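Local coordinates for protein valine-pyruvate aminotransferase (Salmonella typhimurium, PDB 3G7Q) that probably transfers the amino group of L-valine to pyruvate, giving 3-methyl-2-oxobutanoate and L-alanine, as a pyridoxal 5'-phosphate-dependent aminotransferase of class I, at residues 364-376 with 381-393. Residues are numbered along the deposited sequence; the frame is centred on the assembly and turned at random.
Sequences GVLMVPGHYFFPG and WPHTHQCMRMNYV. With EDO (1,2-ethanediol), chain F.
Trp381 brings CZ3, on the edge of its indole, to within 3.9 Å of Phe374 CE2, while His383 CB packs over the centre of one indole face. Thr384, in the 3-10 segment 382-384, works in two directions. Its CG2 sits over one face of the Phe374 ring, 3.5 Å from the ring centroid and 15° off the normal, a CH-pi contact. Its OG1, set between the backbone N and the carbonyl carbon (chi1 71°), meets the rim of the His371 imidazole and shares a hydrogen bond of 2.8 Å with His371 ND1. Over a face of that imidazole lies His385 in an offset stack, ring centroids 4.2 Å apart and planes 23° from parallel; Glu354 of helix 353-362 holds His385 ND1 from outside.

Cys387 O accepts from Gly370 N at 2.8 Å, with the donor well above the carbonyl plane. Met388 bends at its third torsion, which turns CE back against the neighbouring strand, 3.7 Å from Met367 CB and also close to Pro369 N. Arg389 pairs with Val368 through two backbone bonds, of which Val368 N to Arg389 O is nearly straight. Its side chain runs beside Val368, and the edge of the Phe373 ring meets the guanidinium of Arg389, with Phe373 CZ over one face of the group and 3.7 Å from Arg389 NH1. Asn191 and Gly37 O take the NH1 and NH2 donors, which probably fixes the rotation of the group. Met390 SE rests beside Met367 CE.

Strands 368-369 and 387-391, consecutive in the chain, thus pair antiparallel at one margin of the six-stranded mixed sheet in the class I aminotransferase fold, with strand 368-369 outermost; Arg389, buried and hydrogen-bonded to Asn191, probably corresponds to the arginine that binds the substrate carboxylate in this family.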
ATOM      1  N   GLY A 364      31.226   2.177 -12.768  1.00 32.97           N
ATOM      2  CA  GLY A 364      29.923   2.645 -13.214  1.00 34.03           C
ATOM      3  C   GLY A 364      28.909   1.622 -13.632  1.00 32.05           C
ATOM      4  O   GLY A 364      27.923   1.965 -14.291  1.00 35.03           O
ATOM      5  N   VAL A 365      29.130   0.364 -13.240  1.00 31.14           N
ATOM      6  CA  VAL A 365      28.246  -0.738 -13.608  1.00 29.74           C
ATOM      7  C   VAL A 365      27.653  -1.353 -12.340  1.00 31.17           C
ATOM      8  O   VAL A 365      28.382  -1.713 -11.408  1.00 31.32           O
ATOM      9  CB  VAL A 365      29.002  -1.828 -14.410  1.00 32.87           C
ATOM     10  CG1 VAL A 365      28.096  -3.005 -14.740  1.00 30.39           C
ATOM     11  CG2 VAL A 365      29.611  -1.252 -15.689  1.00 30.62           C
ATOM     12  N   LEU A 366      26.326  -1.422 -12.289  1.00 30.53           N
ATOM     13  CA  LEU A 366      25.631  -2.011 -11.178  1.00 32.28           C
ATOM     14  C   LEU A 366      24.841  -3.264 -11.576  1.00 33.49           C
ATOM     15  O   LEU A 366      24.025  -3.214 -12.496  1.00 32.03           O
ATOM     16  CB  LEU A 366      24.686  -0.988 -10.568  1.00 33.43           C
ATOM     17  CG  LEU A 366      25.339   0.206  -9.870  1.00 37.24           C
ATOM     18  CD1 LEU A 366      24.217   1.119  -9.460  1.00 39.63           C
ATOM     19  CD2 LEU A 366      26.225  -0.205  -8.660  1.00 35.60           C
HETATM   20  N   MSE A 367      25.111  -4.371 -10.856  1.00 31.97           N
HETATM   21  CA  MSE A 367      24.403  -5.651 -10.962  1.00 32.87           C
HETATM   22  C   MSE A 367      24.177  -6.100  -9.516  1.00 30.90           C
HETATM   23  O   MSE A 367      24.741  -5.501  -8.598  1.00 32.87           O
HETATM   24  CB  MSE A 367      25.222  -6.682 -11.746  1.00 33.19           C
HETATM   25  CG  MSE A 367      25.476  -6.236 -13.139  1.00 34.16           C
HETATM   26 SE   MSE A 367      26.489  -7.643 -14.089  0.75 33.25          SE
HETATM   27  CE  MSE A 367      26.367  -6.943 -15.911  1.00 39.84           C
ATOM     28  N   VAL A 368      23.337  -7.113  -9.302  1.00 29.19           N
ATOM     29  CA  VAL A 368      23.037  -7.555  -7.929  1.00 29.43           C
ATOM     30  C   VAL A 368      23.833  -8.790  -7.534  1.00 29.90           C
ATOM     31  O   VAL A 368      23.808  -9.793  -8.226  1.00 29.24           O
ATOM     32  CB  VAL A 368      21.533  -7.851  -7.705  1.00 28.91           C
ATOM     33  CG1 VAL A 368      21.264  -8.014  -6.207  1.00 30.13           C
ATOM     34  CG2 VAL A 368      20.661  -6.729  -8.300  1.00 33.81           C
ATOM     35  N   PRO A 369      24.584  -8.713  -6.436  1.00 29.33           N
ATOM     36  CA  PRO A 369      25.255  -9.929  -5.994  1.00 29.64           C
ATOM     37  C   PRO A 369      24.255 -11.032  -5.665  1.00 31.13           C
ATOM     38  O   PRO A 369      23.230 -10.788  -5.028  1.00 32.22           O
ATOM     39  CB  PRO A 369      26.003  -9.477  -4.723  1.00 31.19           C
ATOM     40  CG  PRO A 369      26.121  -8.045  -4.866  1.00 30.97           C
ATOM     41  CD  PRO A 369      24.922  -7.561  -5.587  1.00 31.12           C
ATOM     42  N   GLY A 370      24.558 -12.244  -6.106  1.00 31.09           N
ATOM     43  CA  GLY A 370      23.649 -13.373  -5.953  1.00 32.60           C
ATOM     44  C   GLY A 370      23.370 -13.868  -4.552  1.00 35.01           C
ATOM     45  O   GLY A 370      22.304 -14.411  -4.282  1.00 32.31           O
ATOM     46  N   HIS A 371      24.300 -13.648  -3.636  1.00 35.24           N
ATOM     47  CA  HIS A 371      24.149 -14.220  -2.302  1.00 35.53           C
ATOM     48  C   HIS A 371      22.901 -13.768  -1.598  1.00 37.14           C
ATOM     49  O   HIS A 371      22.349 -14.502  -0.786  1.00 38.51           O
ATOM     50  CB  HIS A 371      25.372 -13.889  -1.448  1.00 36.65           C
ATOM     51  CG  HIS A 371      25.308 -14.435  -0.057  1.00 40.31           C
ATOM     52  ND1 HIS A 371      25.292 -15.790   0.220  1.00 36.93           N
ATOM     53  CD2 HIS A 371      25.308 -13.804   1.141  1.00 42.73           C
ATOM     54  CE1 HIS A 371      25.247 -15.963   1.528  1.00 43.11           C
ATOM     55  NE2 HIS A 371      25.275 -14.777   2.112  1.00 40.29           N
ATOM     56  N   TYR A 372      22.429 -12.588  -1.954  1.00 37.22           N
ATOM     57  CA  TYR A 372      21.284 -12.019  -1.317  1.00 41.20           C
ATOM     58  C   TYR A 372      19.961 -12.721  -1.626  1.00 40.33           C
ATOM     59  O   TYR A 372      18.987 -12.508  -0.909  1.00 42.05           O
ATOM     60  CB  TYR A 372      21.237 -10.515  -1.626  1.00 45.81           C
ATOM     61  CG  TYR A 372      22.517  -9.794  -1.196  1.00 51.23           C
ATOM     62  CD1 TYR A 372      23.015  -9.922   0.108  1.00 59.12           C
ATOM     63  CD2 TYR A 372      23.208  -8.973  -2.073  1.00 53.86           C
ATOM     64  CE1 TYR A 372      24.189  -9.277   0.506  1.00 61.21           C
ATOM     65  CE2 TYR A 372      24.375  -8.316  -1.679  1.00 54.26           C
ATOM     66  CZ  TYR A 372      24.867  -8.471  -0.396  1.00 60.27           C
ATOM     67  OH  TYR A 372      26.027  -7.802  -0.003  1.00 59.43           O
ATOM     68  N   PHE A 373      19.932 -13.602  -2.639  1.00 33.60           N
ATOM     69  CA  PHE A 373      18.724 -14.337  -3.000  1.00 33.73           C
ATOM     70  C   PHE A 373      18.601 -15.740  -2.384  1.00 34.38           C
ATOM     71  O   PHE A 373      17.772 -16.532  -2.839  1.00 37.10           O
ATOM     72  CB  PHE A 373      18.636 -14.448  -4.531  1.00 33.26           C
ATOM     73  CG  PHE A 373      18.599 -13.123  -5.232  1.00 32.38           C
ATOM     74  CD1 PHE A 373      19.766 -12.487  -5.623  1.00 35.97           C
ATOM     75  CD2 PHE A 373      17.387 -12.495  -5.499  1.00 33.69           C
ATOM     76  CE1 PHE A 373      19.731 -11.249  -6.285  1.00 32.96           C
ATOM     77  CE2 PHE A 373      17.352 -11.265  -6.146  1.00 34.06           C
ATOM     78  CZ  PHE A 373      18.535 -10.644  -6.537  1.00 36.33           C
ATOM     79  N   PHE A 374      19.446 -16.059  -1.410  1.00 35.13           N
ATOM     80  CA  PHE A 374      19.456 -17.371  -0.772  1.00 35.53           C
ATOM     81  C   PHE A 374      19.344 -17.308   0.748  1.00 39.62           C
ATOM     82  O   PHE A 374      20.070 -17.995   1.444  1.00 41.13           O
ATOM     83  CB  PHE A 374      20.766 -18.088  -1.059  1.00 33.84           C
ATOM     84  CG  PHE A 374      20.999 -18.424  -2.488  1.00 31.65           C
ATOM     85  CD1 PHE A 374      21.699 -17.559  -3.307  1.00 30.66           C
ATOM     86  CD2 PHE A 374      20.623 -19.653  -2.986  1.00 30.85           C
ATOM     87  CE1 PHE A 374      21.946 -17.885  -4.606  1.00 30.40           C
ATOM     88  CE2 PHE A 374      20.878 -19.984  -4.297  1.00 33.91           C
ATOM     89  CZ  PHE A 374      21.552 -19.098  -5.109  1.00 35.16           C
ATOM     90  N   PRO A 375      18.430 -16.519   1.281  1.00 44.48           N
ATOM     91  CA  PRO A 375      18.414 -16.519   2.750  1.00 45.74           C
ATOM     92  C   PRO A 375      17.871 -17.819   3.336  1.00 45.26           C
ATOM     93  O   PRO A 375      16.998 -18.458   2.757  1.00 45.04           O
ATOM     94  CB  PRO A 375      17.453 -15.379   3.082  1.00 47.40           C
ATOM     95  CG  PRO A 375      16.493 -15.388   1.929  1.00 48.20           C
ATOM     96  CD  PRO A 375      17.371 -15.667   0.718  1.00 47.11           C
ATOM     97  N   GLY A 376      18.405 -18.205   4.482  1.00 45.08           N
ATOM     98  CA  GLY A 376      17.909 -19.363   5.193  1.00 43.59           C
ATOM     99  C   GLY A 376      18.340 -20.733   4.707  1.00 42.37           C
ATOM    100  O   GLY A 376      17.628 -21.698   4.959  1.00 36.83           O
ATOM    101  N   TRP A 381      27.004 -22.251   1.123  1.00 29.83           N
ATOM    102  CA  TRP A 381      27.253 -22.799  -0.201  1.00 28.76           C
ATOM    103  C   TRP A 381      28.060 -21.796  -1.011  1.00 28.91           C
ATOM    104  O   TRP A 381      27.557 -20.708  -1.295  1.00 28.05           O
ATOM    105  CB  TRP A 381      25.909 -23.067  -0.863  1.00 30.53           C
ATOM    106  CG  TRP A 381      25.929 -23.841  -2.120  1.00 30.54           C
ATOM    107  CD1 TRP A 381      26.822 -24.788  -2.486  1.00 35.21           C
ATOM    108  CD2 TRP A 381      24.913 -23.826  -3.132  1.00 30.03           C
ATOM    109  NE1 TRP A 381      26.460 -25.328  -3.699  1.00 35.37           N
ATOM    110  CE2 TRP A 381      25.279 -24.775  -4.102  1.00 33.96           C
ATOM    111  CE3 TRP A 381      23.738 -23.076  -3.318  1.00 31.12           C
ATOM    112  CZ2 TRP A 381      24.521 -25.002  -5.265  1.00 33.16           C
ATOM    113  CZ3 TRP A 381      22.967 -23.304  -4.470  1.00 33.01           C
ATOM    114  CH2 TRP A 381      23.362 -24.268  -5.419  1.00 31.60           C
ATOM    115  N   PRO A 382      29.334 -22.117  -1.319  1.00 29.62           N
ATOM    116  CA  PRO A 382      30.170 -21.155  -2.051  1.00 27.69           C
ATOM    117  C   PRO A 382      29.545 -20.657  -3.349  1.00 29.01           C
ATOM    118  O   PRO A 382      29.738 -19.502  -3.759  1.00 28.41           O
ATOM    119  CB  PRO A 382      31.457 -21.957  -2.312  1.00 28.21           C
ATOM    120  CG  PRO A 382      31.548 -22.890  -1.147  1.00 29.68           C
ATOM    121  CD  PRO A 382      30.105 -23.321  -0.943  1.00 32.25           C
ATOM    122  N   HIS A 383      28.800 -21.531  -3.997  1.00 29.67           N
ATOM    123  CA  HIS A 383      28.051 -21.155  -5.196  1.00 29.81           C
ATOM    124  C   HIS A 383      27.305 -19.830  -5.099  1.00 29.24           C
ATOM    125  O   HIS A 383      27.269 -19.065  -6.069  1.00 30.54           O
ATOM    126  CB  HIS A 383      27.036 -22.257  -5.490  1.00 30.71           C
ATOM    127  CG  HIS A 383      26.177 -21.995  -6.693  1.00 28.86           C
ATOM    128  ND1 HIS A 383      26.591 -22.289  -7.972  1.00 31.59           N
ATOM    129  CD2 HIS A 383      24.899 -21.551  -6.802  1.00 33.63           C
ATOM    130  CE1 HIS A 383      25.617 -21.991  -8.821  1.00 29.51           C
ATOM    131  NE2 HIS A 383      24.581 -21.542  -8.137  1.00 29.68           N
ATOM    132  N   THR A 384      26.716 -19.526  -3.947  1.00 29.85           N
ATOM    133  CA  THR A 384      25.949 -18.284  -3.798  1.00 30.98           C
ATOM    134  C   THR A 384      26.822 -17.049  -3.992  1.00 34.04           C
ATOM    135  O   THR A 384      26.318 -15.986  -4.319  1.00 36.88           O
ATOM    136  CB  THR A 384      25.221 -18.190  -2.450  1.00 32.18           C
ATOM    137  OG1 THR A 384      26.142 -17.983  -1.370  1.00 30.41           O
ATOM    138  CG2 THR A 384      24.383 -19.469  -2.210  1.00 32.50           C
ATOM    139  N   HIS A 385      28.128 -17.207  -3.805  1.00 30.99           N
ATOM    140  CA  HIS A 385      29.072 -16.103  -3.983  1.00 28.86           C
ATOM    141  C   HIS A 385      29.699 -16.063  -5.373  1.00 28.89           C
ATOM    142  O   HIS A 385      30.681 -15.347  -5.596  1.00 27.84           O
ATOM    143  CB  HIS A 385      30.153 -16.213  -2.901  1.00 28.87           C
ATOM    144  CG  HIS A 385      29.606 -16.017  -1.536  1.00 29.07           C
ATOM    145  ND1 HIS A 385      29.275 -14.763  -1.071  1.00 29.22           N
ATOM    146  CD2 HIS A 385      29.258 -16.891  -0.565  1.00 30.18           C
ATOM    147  CE1 HIS A 385      28.784 -14.870   0.150  1.00 29.50           C
ATOM    148  NE2 HIS A 385      28.756 -16.152   0.482  1.00 28.16           N
ATOM    149  N   GLN A 386      29.145 -16.812  -6.318  1.00 27.71           N
ATOM    150  CA  GLN A 386      29.671 -16.850  -7.669  1.00 29.30           C
ATOM    151  C   GLN A 386      28.638 -16.387  -8.697  1.00 29.15           C
ATOM    152  O   GLN A 386      28.904 -16.464  -9.883  1.00 28.93           O
ATOM    153  CB  GLN A 386      30.111 -18.275  -8.007  1.00 29.89           C
ATOM    154  CG  GLN A 386      31.208 -18.773  -7.106  1.00 32.70           C
ATOM    155  CD  GLN A 386      31.592 -20.229  -7.312  1.00 36.72           C
ATOM    156  OE1 GLN A 386      31.139 -20.923  -8.238  1.00 36.77           O
ATOM    157  NE2 GLN A 386      32.447 -20.705  -6.424  1.00 40.74           N
ATOM    158  N   CYS A 387      27.486 -15.883  -8.236  1.00 26.65           N
ATOM    159  CA  CYS A 387      26.406 -15.481  -9.134  1.00 27.63           C
ATOM    160  C   CYS A 387      26.054 -14.014  -9.000  1.00 29.11           C
ATOM    161  O   CYS A 387      26.313 -13.392  -7.960  1.00 28.95           O
ATOM    162  CB  CYS A 387      25.142 -16.300  -8.865  1.00 29.19           C
ATOM    163  SG  CYS A 387      25.261 -18.093  -9.044  1.00 31.16           S
HETATM  164  N   MSE A 388      25.461 -13.471 -10.056  1.00 26.85           N
HETATM  165  CA  MSE A 388      24.928 -12.123 -10.059  1.00 28.93           C
HETATM  166  C   MSE A 388      23.675 -12.069 -10.896  1.00 30.44           C
HETATM  167  O   MSE A 388      23.517 -12.831 -11.844  1.00 29.20           O
HETATM  168  CB  MSE A 388      25.918 -11.112 -10.639  1.00 30.02           C
HETATM  169  CG  MSE A 388      27.221 -11.018  -9.855  1.00 34.45           C
HETATM  170 SE   MSE A 388      28.196  -9.363 -10.244  0.75 32.34          SE
HETATM  171  CE  MSE A 388      27.004  -8.549  -9.072  1.00 30.07           C
ATOM    172  N   ARG A 389      22.780 -11.148 -10.555  1.00 29.69           N
ATOM    173  CA  ARG A 389      21.595 -10.923 -11.370  1.00 29.12           C
ATOM    174  C   ARG A 389      21.736  -9.624 -12.163  1.00 28.79           C
ATOM    175  O   ARG A 389      22.161  -8.596 -11.617  1.00 30.67           O
ATOM    176  CB  ARG A 389      20.360 -10.777 -10.497  1.00 29.96           C
ATOM    177  CG  ARG A 389      19.045 -10.764 -11.275  1.00 30.38           C
ATOM    178  CD  ARG A 389      17.860 -10.288 -10.392  1.00 30.80           C
ATOM    179  NE  ARG A 389      17.825  -8.829 -10.213  1.00 29.92           N
ATOM    180  CZ  ARG A 389      16.965  -8.185  -9.414  1.00 32.12           C
ATOM    181  NH1 ARG A 389      16.060  -8.856  -8.710  1.00 31.34           N
ATOM    182  NH2 ARG A 389      17.014  -6.861  -9.307  1.00 31.74           N
HETATM  183  N   MSE A 390      21.341  -9.662 -13.425  1.00 28.64           N
HETATM  184  CA  MSE A 390      21.227  -8.466 -14.252  1.00 28.94           C
HETATM  185  C   MSE A 390      19.840  -8.415 -14.891  1.00 29.94           C
HETATM  186  O   MSE A 390      19.165  -9.448 -15.035  1.00 31.45           O
HETATM  187  CB  MSE A 390      22.293  -8.419 -15.342  1.00 30.77           C
HETATM  188  CG  MSE A 390      22.279  -9.568 -16.301  1.00 29.87           C
HETATM  189 SE   MSE A 390      23.457  -9.115 -17.852  0.75 30.98          SE
HETATM  190  CE  MSE A 390      22.280  -7.990 -18.828  1.00 33.87           C
ATOM    191  N   ASN A 391      19.441  -7.210 -15.297  1.00 30.72           N
ATOM    192  CA  ASN A 391      18.173  -6.947 -15.987  1.00 30.70           C
ATOM    193  C   ASN A 391      18.532  -6.782 -17.458  1.00 32.89           C
ATOM    194  O   ASN A 391      19.418  -5.984 -17.769  1.00 33.57           O
ATOM    195  CB  ASN A 391      17.527  -5.694 -15.399  1.00 32.42           C
ATOM    196  CG  ASN A 391      16.175  -5.387 -16.000  1.00 37.48           C
ATOM    197  OD1 ASN A 391      15.993  -5.482 -17.213  1.00 34.31           O
ATOM    198  ND2 ASN A 391      15.219  -4.964 -15.143  1.00 34.43           N
ATOM    199  N   TYR A 392      17.914  -7.560 -18.352  1.00 32.94           N
ATOM    200  CA  TYR A 392      18.272  -7.501 -19.806  1.00 34.77           C
ATOM    201  C   TYR A 392      17.454  -6.502 -20.636  1.00 35.15           C
ATOM    202  O   TYR A 392      17.612  -6.440 -21.864  1.00 38.25           O
ATOM    203  CB  TYR A 392      18.201  -8.901 -20.444  1.00 32.48           C
ATOM    204  CG  TYR A 392      16.829  -9.544 -20.521  1.00 31.73           C
ATOM    205  CD1 TYR A 392      15.931  -9.193 -21.529  1.00 30.54           C
ATOM    206  CD2 TYR A 392      16.452 -10.524 -19.619  1.00 31.23           C
ATOM    207  CE1 TYR A 392      14.677  -9.758 -21.605  1.00 29.59           C
ATOM    208  CE2 TYR A 392      15.218 -11.138 -19.718  1.00 33.16           C
ATOM    209  CZ  TYR A 392      14.327 -10.735 -20.695  1.00 31.06           C
ATOM    210  OH  TYR A 392      13.080 -11.319 -20.774  1.00 30.55           O
ATOM    211  N   VAL A 393      16.617  -5.727 -19.979  1.00 36.47           N
ATOM    212  CA  VAL A 393      15.749  -4.731 -20.629  1.00 42.67           C
ATOM    213  C   VAL A 393      16.402  -3.432 -21.125  1.00 46.36           C
ATOM    214  O   VAL A 393      15.956  -2.895 -22.141  1.00 48.68           O
ATOM    215  CB  VAL A 393      14.602  -4.309 -19.658  1.00 45.83           C
ATOM    216  CG1 VAL A 393      13.946  -3.018 -20.102  1.00 56.49           C
ATOM    217  CG2 VAL A 393      13.622  -5.421 -19.505  1.00 45.81           C
TER
HETATM  218  C1  EDO F 421      26.363  -5.323  -2.180  1.00 50.20           C
HETATM  219  O1  EDO F 421      27.374  -6.244  -1.740  1.00 50.19           O
HETATM  220  C2  EDO F 421      26.692  -3.901  -1.722  1.00 59.95           C
HETATM  221  O2  EDO F 421      26.684  -3.798  -0.290  1.00 51.69           O